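PDB 1SP3: cytochrome c, putative from Shewanella oneidensis, which is an octaheme c-type cytochrome that acts as a respiratory tetrathionate reductase, probably passing electrons along its covalently bound hemes. Local coordinates for residues Tyr327-Thr333 with Thr392-Ile398. Residues are numbered along the deposited sequence; the frame is centred on the assembly and turned at random.
Sequences YPFKVHT and TEMWWRI. With HEC (heme c), chain D.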
# COMPACT_ATOMS: atom_id res chain seq x y z
N TYR A 327 -1.80 16.52 -6.38
CA TYR A 327 -2.07 15.64 -5.23
C TYR A 327 -0.74 15.36 -4.53
O TYR A 327 0.33 15.45 -5.18
CB TYR A 327 -2.57 14.28 -5.72
CG TYR A 327 -4.10 14.20 -5.96
CD1 TYR A 327 -4.68 14.68 -7.18
CD2 TYR A 327 -4.96 13.59 -4.99
CE1 TYR A 327 -6.02 14.61 -7.42
CE2 TYR A 327 -6.41 13.50 -5.22
CZ TYR A 327 -6.90 13.99 -6.46
OH TYR A 327 -8.22 14.03 -6.74
N PRO A 328 -0.81 14.89 -3.28
CA PRO A 328 0.37 14.57 -2.49
C PRO A 328 0.66 13.08 -2.49
O PRO A 328 -0.24 12.22 -2.46
CB PRO A 328 -0.06 14.93 -1.06
CG PRO A 328 -1.51 14.58 -1.04
CD PRO A 328 -2.05 14.71 -2.47
N PHE A 329 1.95 12.78 -2.44
CA PHE A 329 2.40 11.44 -2.62
C PHE A 329 3.58 11.13 -1.70
O PHE A 329 4.45 11.98 -1.44
CB PHE A 329 2.89 11.26 -4.07
CG PHE A 329 1.80 11.21 -5.07
CD1 PHE A 329 1.33 12.40 -5.67
CD2 PHE A 329 1.19 9.99 -5.39
CE1 PHE A 329 0.37 12.36 -6.61
CE2 PHE A 329 0.16 9.94 -6.31
CZ PHE A 329 -0.25 11.15 -6.91
N LYS A 330 3.63 9.89 -1.28
CA LYS A 330 4.82 9.37 -0.68
C LYS A 330 5.66 8.65 -1.76
O LYS A 330 5.12 7.89 -2.63
CB LYS A 330 4.53 8.42 0.48
CG LYS A 330 5.82 7.63 0.84
CD LYS A 330 5.71 6.83 2.08
CE LYS A 330 7.17 6.30 2.44
NZ LYS A 330 7.13 4.87 2.71
N VAL A 331 6.95 8.94 -1.74
CA VAL A 331 7.82 8.44 -2.81
C VAL A 331 8.96 7.65 -2.16
O VAL A 331 9.65 8.16 -1.28
CB VAL A 331 8.43 9.58 -3.62
CG1 VAL A 331 9.48 9.05 -4.66
CG2 VAL A 331 7.28 10.46 -4.30
N HIS A 332 9.10 6.40 -2.49
CA HIS A 332 10.15 5.58 -1.88
C HIS A 332 11.22 5.28 -2.98
O HIS A 332 10.81 5.02 -4.11
CB HIS A 332 9.53 4.29 -1.39
CG HIS A 332 10.52 3.34 -0.79
ND1 HIS A 332 10.81 2.12 -1.35
CD2 HIS A 332 11.25 3.42 0.35
CE1 HIS A 332 11.67 1.47 -0.57
NE2 HIS A 332 11.97 2.25 0.45
N THR A 333 12.53 5.45 -2.69
CA THR A 333 13.54 5.16 -3.69
C THR A 333 14.41 4.00 -3.26
O THR A 333 14.35 3.57 -2.14
CB THR A 333 14.38 6.36 -4.05
OG1 THR A 333 15.05 6.80 -2.90
CG2 THR A 333 13.48 7.62 -4.40
N THR A 392 15.44 2.81 -8.58
CA THR A 392 14.00 2.91 -8.80
C THR A 392 13.40 3.95 -7.93
O THR A 392 14.03 4.41 -7.00
CB THR A 392 13.25 1.61 -8.40
OG1 THR A 392 13.37 1.46 -6.98
CG2 THR A 392 13.93 0.31 -9.04
N GLU A 393 12.18 4.37 -8.28
CA GLU A 393 11.35 5.18 -7.41
C GLU A 393 9.96 4.65 -7.54
O GLU A 393 9.58 4.08 -8.61
CB GLU A 393 11.47 6.68 -7.73
CG GLU A 393 10.63 7.27 -8.88
CD GLU A 393 10.86 8.79 -8.96
OE1 GLU A 393 11.87 9.25 -8.42
OE2 GLU A 393 10.02 9.52 -9.49
N MET A 394 9.17 4.82 -6.49
CA MET A 394 7.78 4.36 -6.50
C MET A 394 6.88 5.36 -5.75
O MET A 394 7.29 5.89 -4.74
CB MET A 394 7.70 3.02 -5.83
CG MET A 394 6.27 2.42 -5.96
SD MET A 394 6.44 0.61 -5.97
CE MET A 394 4.58 0.17 -5.86
N TRP A 395 5.68 5.60 -6.27
CA TRP A 395 4.74 6.66 -5.85
C TRP A 395 3.52 6.04 -5.21
O TRP A 395 2.99 5.10 -5.77
CB TRP A 395 4.30 7.52 -7.03
CG TRP A 395 5.44 8.35 -7.51
CD1 TRP A 395 6.61 7.89 -8.05
CD2 TRP A 395 5.60 9.79 -7.38
NE1 TRP A 395 7.47 8.93 -8.30
CE2 TRP A 395 6.88 10.11 -7.92
CE3 TRP A 395 4.77 10.82 -6.92
CZ2 TRP A 395 7.39 11.41 -7.95
CZ3 TRP A 395 5.21 12.14 -7.02
CH2 TRP A 395 6.53 12.43 -7.51
N TRP A 396 3.13 6.51 -4.02
CA TRP A 396 1.89 6.09 -3.39
C TRP A 396 1.19 7.34 -2.96
O TRP A 396 1.83 8.23 -2.40
CB TRP A 396 2.10 5.31 -2.07
CG TRP A 396 2.59 3.95 -2.21
CD1 TRP A 396 1.86 2.78 -2.31
CD2 TRP A 396 3.94 3.60 -2.28
NE1 TRP A 396 2.72 1.71 -2.42
CE2 TRP A 396 4.01 2.19 -2.43
CE3 TRP A 396 5.12 4.32 -2.29
CZ2 TRP A 396 5.22 1.51 -2.59
CZ3 TRP A 396 6.28 3.68 -2.42
CH2 TRP A 396 6.34 2.26 -2.55
N ARG A 397 -0.13 7.33 -3.12
CA ARG A 397 -0.99 8.44 -2.76
C ARG A 397 -1.03 8.60 -1.25
O ARG A 397 -1.08 7.61 -0.55
CB ARG A 397 -2.42 8.17 -3.21
CG ARG A 397 -2.49 8.10 -4.71
CD ARG A 397 -3.85 8.11 -5.23
NE ARG A 397 -4.52 9.34 -4.72
CZ ARG A 397 -5.85 9.49 -4.69
NH1 ARG A 397 -6.64 8.51 -5.13
NH2 ARG A 397 -6.39 10.60 -4.21
N ILE A 398 -1.17 9.83 -0.81
CA ILE A 398 -1.36 10.11 0.58
C ILE A 398 -2.80 10.59 0.76
O ILE A 398 -3.16 11.60 0.24
CB ILE A 398 -0.37 11.24 1.01
CG1 ILE A 398 1.09 10.74 1.00
CG2 ILE A 398 -0.71 11.69 2.40
CD1 ILE A 398 1.20 9.52 2.01
FE HEC D . 2.44 -6.35 0.91
CHA HEC D . 0.62 -4.23 -1.22
CHB HEC D . 4.56 -7.12 -1.70
CHC HEC D . 4.08 -8.62 2.87
CHD HEC D . 0.49 -5.51 3.56
NA HEC D . 2.61 -5.76 -1.12
C1A HEC D . 1.75 -4.88 -1.79
C2A HEC D . 2.23 -4.76 -3.17
C3A HEC D . 3.32 -5.56 -3.32
C4A HEC D . 3.57 -6.20 -2.02
CMA HEC D . 4.15 -5.74 -4.67
CAA HEC D . 1.58 -3.83 -4.27
CBA HEC D . 2.45 -2.56 -4.49
CGA HEC D . 2.76 -1.86 -3.14
O1A HEC D . 3.92 -2.00 -2.65
O2A HEC D . 1.89 -1.16 -2.45
NB HEC D . 4.02 -7.64 0.67
C1B HEC D . 4.72 -7.82 -0.54
C2B HEC D . 5.68 -8.88 -0.38
C3B HEC D . 5.57 -9.27 0.92
C4B HEC D . 4.51 -8.50 1.56
CMB HEC D . 6.66 -9.34 -1.51
CAB HEC D . 6.35 -10.39 1.66
CBB HEC D . 7.68 -10.64 1.40
NC HEC D . 2.34 -6.96 2.96
C1C HEC D . 3.12 -7.92 3.53
C2C HEC D . 2.75 -8.03 4.92
C3C HEC D . 1.74 -7.12 5.14
C4C HEC D . 1.46 -6.45 3.87
CMC HEC D . 3.44 -9.05 5.87
CAC HEC D . 0.97 -6.83 6.49
CBC HEC D . 1.55 -6.44 7.68
ND HEC D . 0.80 -5.03 1.15
C1D HEC D . 0.12 -4.98 2.34
C2D HEC D . -1.09 -4.16 2.07
C3D HEC D . -1.08 -3.76 0.59
C4D HEC D . 0.15 -4.35 0.09
CMD HEC D . -2.17 -3.79 3.09
CAD HEC D . -2.11 -2.84 -0.18
CBD HEC D . -1.61 -1.40 -0.04
CGD HEC D . -2.61 -0.34 -0.55
O1D HEC D . -2.54 0.77 0.04
O2D HEC D . -3.47 -0.46 -1.52
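Residues Phe329-Thr333 pair with Glu393-Arg397 as neighbouring antiparallel strands of a large mixed β-sheet, one face of which turns toward a heme c. Lys330 and Trp396 exchange backbone N-H and C=O groups, as do His332 and Met394, the shortest link being Lys330 N to Trp396 O at 2.7 Å. Ile398 N, just past the strand, adds a bond to Pro328 O.

On the face bearing Val331 and Trp395, Val331 CG2 makes a CH-pi contact over the centre of the six-membered ring of Trp395, 3.4 Å from its centroid. The edge of this indole is directed at the face of Phe329 in an offset edge-to-face pair, with the planes at 66° and Trp395 CE3 3.5 Å from Phe329 CG. In the indole plane, Trp395 NE1 donates to Glu393 OE2 (2.9 Å), a bond that helps fix the ring's rotation.

Beside Phe329, Arg397 bends at chi3 (57°), bringing NH2 close to the Tyr327 ring, whose plane is nearly perpendicular to the guanidinium; the charge is met by a salt bridge to Asp205.

On the opposite face, His332 CB meets the edge of Trp396 at CZ3 (3.5 Å), while Met394 CG lies over the rim of one face of that indole. Trp396 NE1 donates to O2A of one heme propionate in a nearly straight hydrogen bond, 3.0 Å long (N-H...O 175°).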